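Local coordinates for protein omega transaminase (Pseudomonas sp., PDB 5LHA) that probably catalyses the transfer of amino groups from amines or amino acids to carbonyl compounds, with pyridoxal phosphate, here in its aminated PMP form, as cofactor, at residues H96-D101 against A337-L342; D101-L106 against A116-S121; I388-V393 against I430-P435; A419-R424 against G444-A449. One frame throughout, in Å; residues are numbered along the deposited sequence.

Interaction 1 of 4, residues H96-D101 against A337-L342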
loop_
_atom_site.group_PDB
_atom_site.type_symbol
_atom_site.label_atom_id
_atom_site.label_comp_id
_atom_site.label_asym_id
_atom_site.label_seq_id
_atom_site.Cartn_x
_atom_site.Cartn_y
_atom_site.Cartn_z
ATOM N N HIS A 96 35.344 8.619 13.958
ATOM C CA HIS A 96 36.067 8.692 15.218
ATOM C C HIS A 96 36.616 7.306 15.507
ATOM O O HIS A 96 36.153 6.325 14.919
ATOM C CB HIS A 96 35.147 9.158 16.360
ATOM C CG HIS A 96 33.942 8.290 16.556
ATOM N ND1 HIS A 96 33.987 7.105 17.257
ATOM C CD2 HIS A 96 32.658 8.443 16.160
ATOM C CE1 HIS A 96 32.788 6.555 17.269
ATOM N NE2 HIS A 96 31.961 7.350 16.615
ATOM N N PRO A 97 37.602 7.187 16.403
ATOM C CA PRO A 97 38.299 5.892 16.526
ATOM C C PRO A 97 37.417 4.719 16.935
ATOM O O PRO A 97 37.569 3.627 16.372
ATOM C CB PRO A 97 39.392 6.189 17.561
ATOM C CG PRO A 97 39.682 7.629 17.378
ATOM C CD PRO A 97 38.347 8.270 17.075
ATOM N N ARG A 98 36.495 4.914 17.889
ATOM C CA ARG A 98 35.769 3.789 18.479
ATOM C C ARG A 98 34.916 3.050 17.454
ATOM O O ARG A 98 34.707 1.838 17.591
ATOM C CB ARG A 98 34.883 4.268 19.632
ATOM C CG ARG A 98 35.628 4.743 20.865
ATOM C CD ARG A 98 36.490 3.667 21.537
ATOM N NE ARG A 98 37.820 3.547 20.938
ATOM C CZ ARG A 98 38.778 4.459 21.043
ATOM N NH1 ARG A 98 38.567 5.583 21.712
ATOM N NH2 ARG A 98 39.949 4.255 20.464
ATOM N N VAL A 99 34.366 3.762 16.464
ATOM C CA VAL A 99 33.535 3.110 15.452
ATOM C C VAL A 99 34.379 2.243 14.521
ATOM O O VAL A 99 33.924 1.186 14.060
ATOM C CB VAL A 99 32.702 4.158 14.687
ATOM C CG1 VAL A 99 33.575 5.124 13.951
ATOM C CG2 VAL A 99 31.787 3.471 13.713
ATOM N N PHE A 100 35.605 2.665 14.216
ATOM C CA PHE A 100 36.533 1.790 13.513
ATOM C C PHE A 100 36.746 0.500 14.288
ATOM O O PHE A 100 36.637 -0.598 13.735
ATOM C CB PHE A 100 37.875 2.489 13.324
ATOM C CG PHE A 100 37.907 3.469 12.203
ATOM C CD1 PHE A 100 37.675 4.810 12.445
ATOM C CD2 PHE A 100 38.205 3.063 10.914
ATOM C CE1 PHE A 100 37.722 5.727 11.424
ATOM C CE2 PHE A 100 38.252 3.978 9.883
ATOM C CZ PHE A 100 38.012 5.310 10.139
ATOM N N ASP A 101 37.035 0.621 15.587
ATOM C CA ASP A 101 37.424 -0.536 16.384
ATOM C C ASP A 101 36.342 -1.606 16.371
ATOM O O ASP A 101 36.622 -2.782 16.110
ATOM C CB ASP A 101 37.720 -0.102 17.823
ATOM C CG ASP A 101 38.847 0.907 17.917
ATOM O OD1 ASP A 101 39.676 0.980 16.985
ATOM O OD2 ASP A 101 38.912 1.626 18.935
ATOM N N ALA A 337 28.814 4.097 23.284
ATOM C CA ALA A 337 28.197 2.797 23.037
ATOM C C ALA A 337 29.212 1.793 22.520
ATOM O O ALA A 337 29.274 0.655 22.994
ATOM C CB ALA A 337 27.041 2.947 22.045
ATOM N N CYS A 338 30.034 2.202 21.562
ATOM C CA CYS A 338 31.030 1.290 21.013
ATOM C C CYS A 338 32.012 0.844 22.092
ATOM O O CYS A 338 32.260 -0.357 22.267
ATOM C CB CYS A 338 31.763 1.975 19.859
ATOM S SG CYS A 338 30.717 2.309 18.422
ATOM N N ALA A 339 32.554 1.811 22.848
ATOM C CA ALA A 339 33.488 1.523 23.932
ATOM C C ALA A 339 32.943 0.479 24.895
ATOM O O ALA A 339 33.661 -0.446 25.297
ATOM C CB ALA A 339 33.827 2.815 24.685
ATOM N N ALA A 340 31.691 0.656 25.333
ATOM C CA ALA A 340 31.069 -0.331 26.206
ATOM C C ALA A 340 30.921 -1.676 25.503
ATOM O O ALA A 340 31.083 -2.728 26.132
ATOM C CB ALA A 340 29.715 0.178 26.712
ATOM N N ALA A 341 30.568 -1.663 24.214
ATOM C CA ALA A 341 30.436 -2.903 23.453
ATOM C C ALA A 341 31.731 -3.704 23.455
ATOM O O ALA A 341 31.720 -4.926 23.659
ATOM C CB ALA A 341 30.012 -2.594 22.015
ATOM N N LEU A 342 32.860 -3.031 23.206
ATOM C CA LEU A 342 34.146 -3.727 23.153
ATOM C C LEU A 342 34.445 -4.435 24.464
ATOM O O LEU A 342 34.918 -5.580 24.465
ATOM C CB LEU A 342 35.268 -2.757 22.789
ATOM C CG LEU A 342 35.162 -2.219 21.359
ATOM C CD1 LEU A 342 36.081 -1.024 21.116
ATOM C CD2 LEU A 342 35.453 -3.329 20.379
#

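Interaction 2 of 4, residues D101-L106 against A116-S121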
loop_
_atom_site.group_PDB
_atom_site.type_symbol
_atom_site.label_atom_id
_atom_site.label_comp_id
_atom_site.label_asym_id
_atom_site.label_seq_id
_atom_site.Cartn_x
_atom_site.Cartn_y
_atom_site.Cartn_z
ATOM N N ASP A 101 37.035 0.621 15.587
ATOM C CA ASP A 101 37.424 -0.536 16.384
ATOM C C ASP A 101 36.342 -1.606 16.371
ATOM O O ASP A 101 36.622 -2.782 16.110
ATOM C CB ASP A 101 37.720 -0.102 17.823
ATOM C CG ASP A 101 38.847 0.907 17.917
ATOM O OD1 ASP A 101 39.676 0.980 16.985
ATOM O OD2 ASP A 101 38.912 1.626 18.935
ATOM N N LEU A 102 35.091 -1.211 16.643
ATOM C CA LEU A 102 33.992 -2.168 16.759
ATOM C C LEU A 102 33.587 -2.746 15.401
ATOM O O LEU A 102 33.218 -3.924 15.311
ATOM C CB LEU A 102 32.794 -1.499 17.440
ATOM C CG LEU A 102 31.585 -2.372 17.763
ATOM C CD1 LEU A 102 32.000 -3.544 18.636
ATOM C CD2 LEU A 102 30.490 -1.559 18.427
ATOM N N ALA A 103 33.596 -1.927 14.345
ATOM C CA ALA A 103 33.293 -2.441 13.009
ATOM C C ALA A 103 34.307 -3.496 12.578
ATOM O O ALA A 103 33.941 -4.560 12.067
ATOM C CB ALA A 103 33.249 -1.292 12.000
ATOM N N GLU A 104 35.596 -3.200 12.749
ATOM C CA GLU A 104 36.632 -4.199 12.516
ATOM C C GLU A 104 36.411 -5.424 13.394
ATOM O O GLU A 104 36.547 -6.563 12.932
ATOM C CB GLU A 104 38.005 -3.581 12.780
ATOM C CG GLU A 104 39.185 -4.526 12.613
ATOM C CD GLU A 104 39.565 -4.760 11.155
ATOM O OE1 GLU A 104 39.069 -4.028 10.270
ATOM O OE2 GLU A 104 40.369 -5.679 10.895
ATOM N N ARG A 105 36.060 -5.200 14.664
ATOM C CA ARG A 105 35.855 -6.291 15.612
ATOM C C ARG A 105 34.684 -7.174 15.200
ATOM O O ARG A 105 34.782 -8.403 15.221
ATOM C CB ARG A 105 35.628 -5.715 17.015
ATOM C CG ARG A 105 35.359 -6.739 18.104
ATOM C CD ARG A 105 36.636 -7.343 18.645
ATOM N NE ARG A 105 36.347 -8.365 19.648
ATOM C CZ ARG A 105 36.358 -8.159 20.961
ATOM N NH1 ARG A 105 36.657 -6.966 21.457
ATOM N NH2 ARG A 105 36.077 -9.162 21.779
ATOM N N LEU A 106 33.557 -6.560 14.844
ATOM C CA LEU A 106 32.365 -7.326 14.495
ATOM C C LEU A 106 32.580 -8.144 13.227
ATOM O O LEU A 106 32.267 -9.341 13.181
ATOM C CB LEU A 106 31.177 -6.376 14.345
ATOM C CG LEU A 106 30.673 -5.783 15.664
ATOM C CD1 LEU A 106 29.676 -4.659 15.433
ATOM C CD2 LEU A 106 30.055 -6.885 16.516
ATOM N N ALA A 116 30.868 -8.190 5.880
ATOM C CA ALA A 116 31.844 -7.232 5.377
ATOM C C ALA A 116 31.628 -5.808 5.868
ATOM O O ALA A 116 32.608 -5.087 6.072
ATOM C CB ALA A 116 31.853 -7.234 3.843
ATOM N N ARG A 117 30.378 -5.387 6.073
ATOM C CA ARG A 117 30.053 -4.019 6.441
ATOM C C ARG A 117 29.046 -4.007 7.586
ATOM O O ARG A 117 28.180 -4.882 7.683
ATOM C CB ARG A 117 29.480 -3.245 5.245
ATOM C CG ARG A 117 30.443 -3.073 4.086
ATOM C CD ARG A 117 31.475 -2.000 4.384
ATOM N NE ARG A 117 32.349 -1.740 3.241
ATOM C CZ ARG A 117 33.476 -2.406 2.990
ATOM N NH1 ARG A 117 33.881 -3.371 3.802
ATOM N NH2 ARG A 117 34.207 -2.097 1.932
ATOM N N VAL A 118 29.171 -2.996 8.448
ATOM C CA VAL A 118 28.268 -2.778 9.572
ATOM C C VAL A 118 27.579 -1.434 9.385
ATOM O O VAL A 118 28.229 -0.444 9.028
ATOM C CB VAL A 118 29.002 -2.797 10.926
ATOM C CG1 VAL A 118 27.990 -2.838 12.065
ATOM C CG2 VAL A 118 29.989 -3.953 11.017
ATOM N N LEU A 119 26.263 -1.406 9.607
ATOM C CA LEU A 119 25.514 -0.165 9.775
ATOM C C LEU A 119 25.006 -0.129 11.211
ATOM O O LEU A 119 24.098 -0.886 11.577
ATOM C CB LEU A 119 24.372 -0.055 8.768
ATOM C CG LEU A 119 24.111 1.381 8.308
ATOM C CD1 LEU A 119 23.272 1.386 7.052
ATOM C CD2 LEU A 119 23.436 2.208 9.398
ATOM N N PHE A 120 25.582 0.768 12.011
ATOM C CA PHE A 120 25.317 0.840 13.439
ATOM C C PHE A 120 24.019 1.590 13.709
ATOM O O PHE A 120 23.550 2.402 12.909
ATOM C CB PHE A 120 26.473 1.535 14.172
ATOM C CG PHE A 120 27.706 0.679 14.319
ATOM C CD1 PHE A 120 27.742 -0.372 15.222
ATOM C CD2 PHE A 120 28.821 0.906 13.523
ATOM C CE1 PHE A 120 28.872 -1.163 15.338
ATOM C CE2 PHE A 120 29.944 0.116 13.640
ATOM C CZ PHE A 120 29.969 -0.916 14.551
ATOM N N SER A 121 23.449 1.307 14.873
ATOM C CA SER A 121 22.196 1.905 15.300
ATOM C C SER A 121 22.134 1.793 16.820
ATOM O O SER A 121 23.172 1.639 17.474
ATOM C CB SER A 121 21.022 1.238 14.557
ATOM O OG SER A 121 20.908 -0.140 14.886
#

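Interaction 3 of 4, residues I388-V393 against I430-P435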
loop_
_atom_site.group_PDB
_atom_site.type_symbol
_atom_site.label_atom_id
_atom_site.label_comp_id
_atom_site.label_asym_id
_atom_site.label_seq_id
_atom_site.Cartn_x
_atom_site.Cartn_y
_atom_site.Cartn_z
ATOM N N ILE A 388 14.128 -20.158 27.566
ATOM C CA ILE A 388 13.216 -21.251 27.871
ATOM C C ILE A 388 11.821 -20.665 28.023
ATOM O O ILE A 388 11.657 -19.522 28.458
ATOM C CB ILE A 388 13.647 -22.012 29.147
ATOM C CG1 ILE A 388 14.918 -22.827 28.890
ATOM C CG2 ILE A 388 12.534 -22.922 29.654
ATOM C CD1 ILE A 388 15.620 -23.264 30.151
ATOM N N ALA A 389 10.810 -21.431 27.617
ATOM C CA ALA A 389 9.425 -21.032 27.823
ATOM C C ALA A 389 8.630 -22.188 28.406
ATOM O O ALA A 389 8.775 -23.340 27.982
ATOM C CB ALA A 389 8.765 -20.570 26.525
ATOM N N LEU A 390 7.789 -21.867 29.381
ATOM C CA LEU A 390 6.819 -22.802 29.929
ATOM C C LEU A 390 5.471 -22.468 29.306
ATOM O O LEU A 390 4.983 -21.345 29.444
ATOM C CB LEU A 390 6.771 -22.704 31.455
ATOM C CG LEU A 390 8.085 -22.930 32.220
ATOM C CD1 LEU A 390 8.790 -21.604 32.466
ATOM C CD2 LEU A 390 7.849 -23.655 33.545
ATOM N N ASP A 391 4.897 -23.412 28.582
ATOM C CA ASP A 391 3.666 -23.160 27.840
ATOM C C ASP A 391 2.460 -23.635 28.657
ATOM O O ASP A 391 2.233 -24.840 28.813
ATOM C CB ASP A 391 3.728 -23.828 26.469
ATOM C CG ASP A 391 2.760 -23.210 25.494
ATOM O OD1 ASP A 391 1.617 -22.899 25.909
ATOM O OD2 ASP A 391 3.163 -22.993 24.327
ATOM N N LEU A 392 1.666 -22.686 29.145
ATOM C CA LEU A 392 0.528 -23.000 29.993
ATOM C C LEU A 392 -0.717 -23.136 29.123
ATOM O O LEU A 392 -0.995 -22.278 28.279
ATOM C CB LEU A 392 0.320 -21.925 31.064
ATOM C CG LEU A 392 1.492 -21.499 31.964
ATOM C CD1 LEU A 392 1.046 -20.406 32.923
ATOM C CD2 LEU A 392 2.110 -22.671 32.741
ATOM N N VAL A 393 -1.444 -24.233 29.316
ATOM C CA VAL A 393 -2.622 -24.559 28.532
ATOM C C VAL A 393 -3.784 -24.814 29.476
ATOM O O VAL A 393 -3.607 -25.121 30.658
ATOM C CB VAL A 393 -2.392 -25.785 27.629
ATOM C CG1 VAL A 393 -1.190 -25.560 26.748
ATOM C CG2 VAL A 393 -2.211 -27.037 28.481
ATOM N N ILE A 430 5.489 -18.498 30.336
ATOM C CA ILE A 430 6.480 -17.905 31.232
ATOM C C ILE A 430 7.839 -17.996 30.552
ATOM O O ILE A 430 8.288 -19.090 30.187
ATOM C CB ILE A 430 6.513 -18.609 32.599
ATOM C CG1 ILE A 430 5.120 -18.763 33.211
ATOM C CG2 ILE A 430 7.412 -17.840 33.558
ATOM C CD1 ILE A 430 4.572 -17.493 33.831
ATOM N N ILE A 431 8.494 -16.849 30.374
ATOM C CA ILE A 431 9.807 -16.782 29.742
ATOM C C ILE A 431 10.881 -16.737 30.823
ATOM O O ILE A 431 10.800 -15.934 31.762
ATOM C CB ILE A 431 9.924 -15.564 28.806
ATOM C CG1 ILE A 431 8.868 -15.609 27.697
ATOM C CG2 ILE A 431 11.328 -15.451 28.241
ATOM C CD1 ILE A 431 8.706 -16.953 27.036
ATOM N N LEU A 432 11.897 -17.588 30.673
ATOM C CA LEU A 432 13.116 -17.575 31.472
ATOM C C LEU A 432 14.258 -17.116 30.571
ATOM O O LEU A 432 14.503 -17.730 29.534
ATOM C CB LEU A 432 13.408 -18.970 32.028
ATOM C CG LEU A 432 12.227 -19.736 32.634
ATOM C CD1 LEU A 432 12.661 -21.069 33.229
ATOM C CD2 LEU A 432 11.490 -18.903 33.666
ATOM N N SER A 433 14.949 -16.039 30.953
ATOM C CA SER A 433 16.070 -15.565 30.134
ATOM C C SER A 433 17.130 -14.867 30.984
ATOM O O SER A 433 17.385 -13.665 30.821
ATOM C CB SER A 433 15.572 -14.643 29.022
ATOM O OG SER A 433 15.027 -13.447 29.541
ATOM N N PRO A 434 17.782 -15.597 31.883
ATOM C CA PRO A 434 18.684 -14.973 32.849
ATOM C C PRO A 434 20.006 -14.596 32.209
ATOM O O PRO A 434 20.254 -14.936 31.040
ATOM C CB PRO A 434 18.871 -16.082 33.891
ATOM C CG PRO A 434 18.803 -17.328 33.076
ATOM C CD PRO A 434 17.759 -17.065 32.027
ATOM N N PRO A 435 20.885 -13.897 32.942
ATOM C CA PRO A 435 22.228 -13.626 32.410
ATOM C C PRO A 435 22.941 -14.918 32.048
ATOM O O PRO A 435 22.681 -15.981 32.616
ATOM C CB PRO A 435 22.929 -12.893 33.559
ATOM C CG PRO A 435 21.806 -12.224 34.317
ATOM C CD PRO A 435 20.631 -13.171 34.204
#

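Interaction 4 of 4, residues A419-R424 against G444-A449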
loop_
_atom_site.group_PDB
_atom_site.type_symbol
_atom_site.label_atom_id
_atom_site.label_comp_id
_atom_site.label_asym_id
_atom_site.label_seq_id
_atom_site.Cartn_x
_atom_site.Cartn_y
_atom_site.Cartn_z
ATOM N N ALA A 419 9.016 -15.746 45.869
ATOM C CA ALA A 419 10.001 -16.769 46.194
ATOM C C ALA A 419 11.411 -16.385 45.762
ATOM O O ALA A 419 12.327 -17.204 45.907
ATOM C CB ALA A 419 9.610 -18.103 45.550
ATOM N N GLY A 420 11.607 -15.173 45.244
ATOM C CA GLY A 420 12.934 -14.637 45.016
ATOM C C GLY A 420 13.462 -14.700 43.598
ATOM O O GLY A 420 14.670 -14.532 43.407
ATOM N N VAL A 421 12.612 -14.952 42.603
ATOM C CA VAL A 421 13.068 -15.078 41.219
ATOM C C VAL A 421 12.083 -14.355 40.308
ATOM O O VAL A 421 10.908 -14.731 40.237
ATOM C CB VAL A 421 13.210 -16.546 40.777
ATOM C CG1 VAL A 421 13.627 -16.613 39.326
ATOM C CG2 VAL A 421 14.222 -17.270 41.630
ATOM N N LEU A 422 12.558 -13.338 39.597
ATOM C CA LEU A 422 11.730 -12.615 38.638
ATOM C C LEU A 422 11.753 -13.336 37.296
ATOM O O LEU A 422 12.824 -13.575 36.736
ATOM C CB LEU A 422 12.206 -11.174 38.459
ATOM C CG LEU A 422 11.296 -10.342 37.547
ATOM C CD1 LEU A 422 9.863 -10.289 38.068
ATOM C CD2 LEU A 422 11.839 -8.943 37.326
ATOM N N VAL A 423 10.571 -13.717 36.807
ATOM C CA VAL A 423 10.392 -14.320 35.491
ATOM C C VAL A 423 9.331 -13.513 34.748
ATOM O O VAL A 423 8.689 -12.623 35.312
ATOM C CB VAL A 423 10.010 -15.811 35.566
ATOM C CG1 VAL A 423 11.106 -16.586 36.280
ATOM C CG2 VAL A 423 8.695 -15.976 36.287
ATOM N N ARG A 424 9.138 -13.843 33.472
ATOM C CA ARG A 424 8.390 -12.977 32.557
ATOM C C ARG A 424 7.181 -13.664 31.929
ATOM O O ARG A 424 7.351 -14.589 31.111
ATOM C CB ARG A 424 9.332 -12.471 31.465
ATOM C CG ARG A 424 8.767 -11.367 30.593
ATOM C CD ARG A 424 9.668 -11.118 29.395
ATOM N NE ARG A 424 9.053 -10.231 28.409
ATOM C CZ ARG A 424 9.569 -9.967 27.210
ATOM N NH1 ARG A 424 10.715 -10.526 26.833
ATOM N NH2 ARG A 424 8.928 -9.157 26.377
ATOM N N GLY A 444 19.292 -23.860 39.975
ATOM C CA GLY A 444 18.463 -24.554 40.949
ATOM C C GLY A 444 17.516 -23.627 41.689
ATOM O O GLY A 444 16.383 -24.003 41.999
ATOM N N LEU A 445 17.983 -22.419 42.028
ATOM C CA LEU A 445 17.107 -21.443 42.676
ATOM C C LEU A 445 15.896 -21.124 41.812
ATOM O O LEU A 445 14.780 -20.971 42.324
ATOM C CB LEU A 445 17.885 -20.165 42.997
ATOM C CG LEU A 445 17.049 -18.944 43.393
ATOM C CD1 LEU A 445 16.176 -19.223 44.612
ATOM C CD2 LEU A 445 17.943 -17.739 43.643
ATOM N N MET A 446 16.098 -21.018 40.498
ATOM C CA MET A 446 14.986 -20.754 39.591
ATOM C C MET A 446 14.015 -21.924 39.548
ATOM O O MET A 446 12.798 -21.727 39.488
ATOM C CB MET A 446 15.535 -20.435 38.215
ATOM C CG MET A 446 16.304 -19.143 38.237
ATOM S SD MET A 446 16.788 -18.647 36.597
ATOM C CE MET A 446 15.220 -18.084 35.946
ATOM N N VAL A 447 14.536 -23.148 39.551
ATOM C CA VAL A 447 13.681 -24.329 39.604
ATOM C C VAL A 447 12.812 -24.299 40.854
ATOM O O VAL A 447 11.594 -24.512 40.795
ATOM C CB VAL A 447 14.547 -25.602 39.558
ATOM C CG1 VAL A 447 13.715 -26.841 39.867
ATOM C CG2 VAL A 447 15.195 -25.726 38.206
ATOM N N SER A 448 13.426 -24.020 42.002
ATOM C CA SER A 448 12.699 -24.057 43.267
ATOM C C SER A 448 11.591 -23.014 43.321
ATOM O O SER A 448 10.536 -23.259 43.918
ATOM C CB SER A 448 13.670 -23.855 44.430
ATOM O OG SER A 448 14.611 -24.909 44.485
ATOM N N ALA A 449 11.831 -21.826 42.757
ATOM C CA ALA A 449 10.841 -20.754 42.849
ATOM C C ALA A 449 9.628 -21.024 41.965
ATOM O O ALA A 449 8.494 -20.707 42.348
ATOM C CB ALA A 449 11.477 -19.410 42.493
#

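Interaction 1 of 4, residues H96-D101 against A337-L342
Two helices of the large domain, 97-109 and 335-350, run roughly side by side here, and Arg98 and Cys338 mark their nearest approach. The short axes come within 8.9 Å and diverge by 39°. Cys338 presses its CB against the backbone of the other helix, 3.7 Å from Arg98 O, while the two CB atoms of Arg98 and Cys338 lie 3.9 Å apart. With chi1 at -66°, Cys338 SG stands beside its own backbone N, and from there it meets Val99 at CA. A turn further on, Leu342 reaches across with one methyl, CD1, which rests 3.8 Å from Asp101 CB. In this fold type I enzyme helix 97-109 also lies at a subunit interface, where Phe100 sets its ring edge-to-face against Phe21 of the second subunit. Arg98 bends at chi2 and chi3, bringing CD near Ala339 CB and curling its guanidinium back along its own helix. There NE and NH2 grip a single carboxylate oxygen side-on: NE donates to Asp101 OD2 over 3.0 Å, and the oxygen lies close to the guanidinium plane. Glu84 takes NH1 in a second salt bridge, and Asp101 OD1 is bonded to Tyr14 OH of the second subunit. At the N-cap, the His96 ring carries Val99 CG1 over the centre of one face, 3.7 Å above its plane.

Interaction 2 of 4, residues D101-L106 against A116-S121
Phe120 is the main bump of this contact: its ring stands up from strand 116-121 into a hollow on helix 101-106 walled by Leu102, Ala103 and Leu106. Two leucine methyls close on the same ring corner, Leu102 CD2 at 3.5 Å from Phe120 CE1 and Leu106 CD1 at 3.6 Å from that carbon. Both approach obliquely to the ring. Leu102 extends CG away from its backbone N (chi1 -175°), which carries its branched end over to CE1 and CZ. Beside the leucines, on the flank of Ala103, the helix is low, with just a methyl; Phe120 CE2 settles 3.9 Å from Ala103 CB, and the ring points its edge at Ala103 N, which lies near the ring plane. Strand 115-121 borders strand 303-308 in the mixed sheet at the heart of the large domain, the central sheet of PLP fold type I, and the axes of helix 101-106 and strand 116-121 approach to 8.3 Å, their directions 131° apart. A classic beta bulge sets Ala116 and Arg117 together opposite Phe307 of strand 303-308. Val118, two residues before Phe120 and on the same side of the strand, fills the next dip: its CG2 abuts Ala103 at CA and O, and its CG1 meets Leu106 CD1 at 4.2 Å. The same CG1 also lies 3.6 Å above the plane of the Phe120 ring, over its centre, backing the aromatic bump from within its own strand. Phe21 of the second subunit packs on both Ala103 and Phe120.

Interaction 3 of 4, residues I388-V393 against I430-P435
Leu390 and Ile430 face each other as a hydrogen-bonded antiparallel pair, as do Ile388 and Leu432, with the non-hydrogen-bonded pair Ala389 and Ile431 between them. These are adjoining strands in the seven-stranded mixed sheet that strands from both ends of the chain build. Four backbone bonds join them, from Leu390 N to Ile430 O at 2.9 Å to Ile388 N with Leu432 O at 3.1 Å.

The side chains divide between two faces. On that of Ile388, Leu390, Ile430 and Leu432, the unusual torsion is chi2 of Leu390, 93° and away from a staggered value; it swings CD1 across the strand gap to 3.4 Å from Ile430 O and 3.8 Å from Ile430 CB. That same methyl, Leu390 CD1, lies 3.9 Å from Leu432 CG. Leu432 answers from its side, its extended CD1 touching both Ile388 CG2 and Leu390 CD1, and Leu450 of helix 440-457 packs against it. A serine in place of Leu432 would probably deprive Ile388 CG2 and Leu390 CD1 of this contact and open a gap beneath the helix.

On the reverse face Ile431 bends at chi2 (-45°), which brings CD1 to 3.7 Å from Ala389 CB; Trp63 packs on this isoleucine too. Every side chain that touches across the strands is aliphatic: direction and register rest on the backbone bonds, and the face of Leu432 and Leu392 packs on helix 440-457 by hydrophobic contact.

Interaction 4 of 4, residues A419-R424 against G444-A449
Val421 keeps CG1 trans to its backbone N (chi1 178°), a setting that splays its two methyls over different residues of helix 444-449: CG1 against Met446, CG2 against Leu445 and Ala449. Here the start of strand 421-426, in the mixed sheet built from both ends of the chain, packs on the C-terminal helix 440-457. Leu445 also holds CG trans to N (chi1 167°), and although its CB bond does not aim at the strand, its branched end comes nearer, with CG 3.7 Å from Val421 CG2. Val421 CG2 lies closer still to Ala449 CB, at 3.6 Å. Val421 thus fits into the hollow between Leu445, Met446 and Ala449, one helical turn of the partner, and Leu56 of the adjoining strand 54-57 packs on Val421, Leu445 and Met446 as well. Replacing Val421 by an alanine would strip away both branches and probably leave the Met446 and Leu445 side chains facing a gap, freer to shift.

The strand enters this position from helix 408-418 through a Schellman motif closed by Gly420, whose positive phi (100°) would jam any CB against the carbonyl oxygen of Ala419. The turn leaves Ala419 over the helix, with its CB 3.8 Å from Ala449 CB, methyl against methyl. On the other flank Met446 crosses Val421 at about a right angle and lays CG 3.8 Å from Val421 CG1. Its chain then bends at the thioether, and the terminal CE, 4.0 Å from Val421 CG1, stretches on to Val423 CG1 at 4.4 Å.

In the fold
The four contacts form two clusters. Interactions 1 and 2 share Asp101 and use neighbouring faces of helix 97-109, with centres 9 Å apart; Val99 CG2 touches Phe120 CE2 at 3.8 Å. Interactions 3 and 4, 11 Å apart, meet in one mixed sheet, where strands 421-426 and 429-432 are neighbours: Ile431 N lies 2.6 Å from Arg424 O, a probable hydrogen bond, and Val423 packs on Ile430 and Leu432. The centres of interactions 1 and 2 lie about 32 to 37 Å from those of interactions 3 and 4. The Phe120 side chain is about 12 Å from a bound PMP, and that of Ile431 about 10 Å from a bound PMP. Interactions 1, 2 and 4 also touch the second subunit.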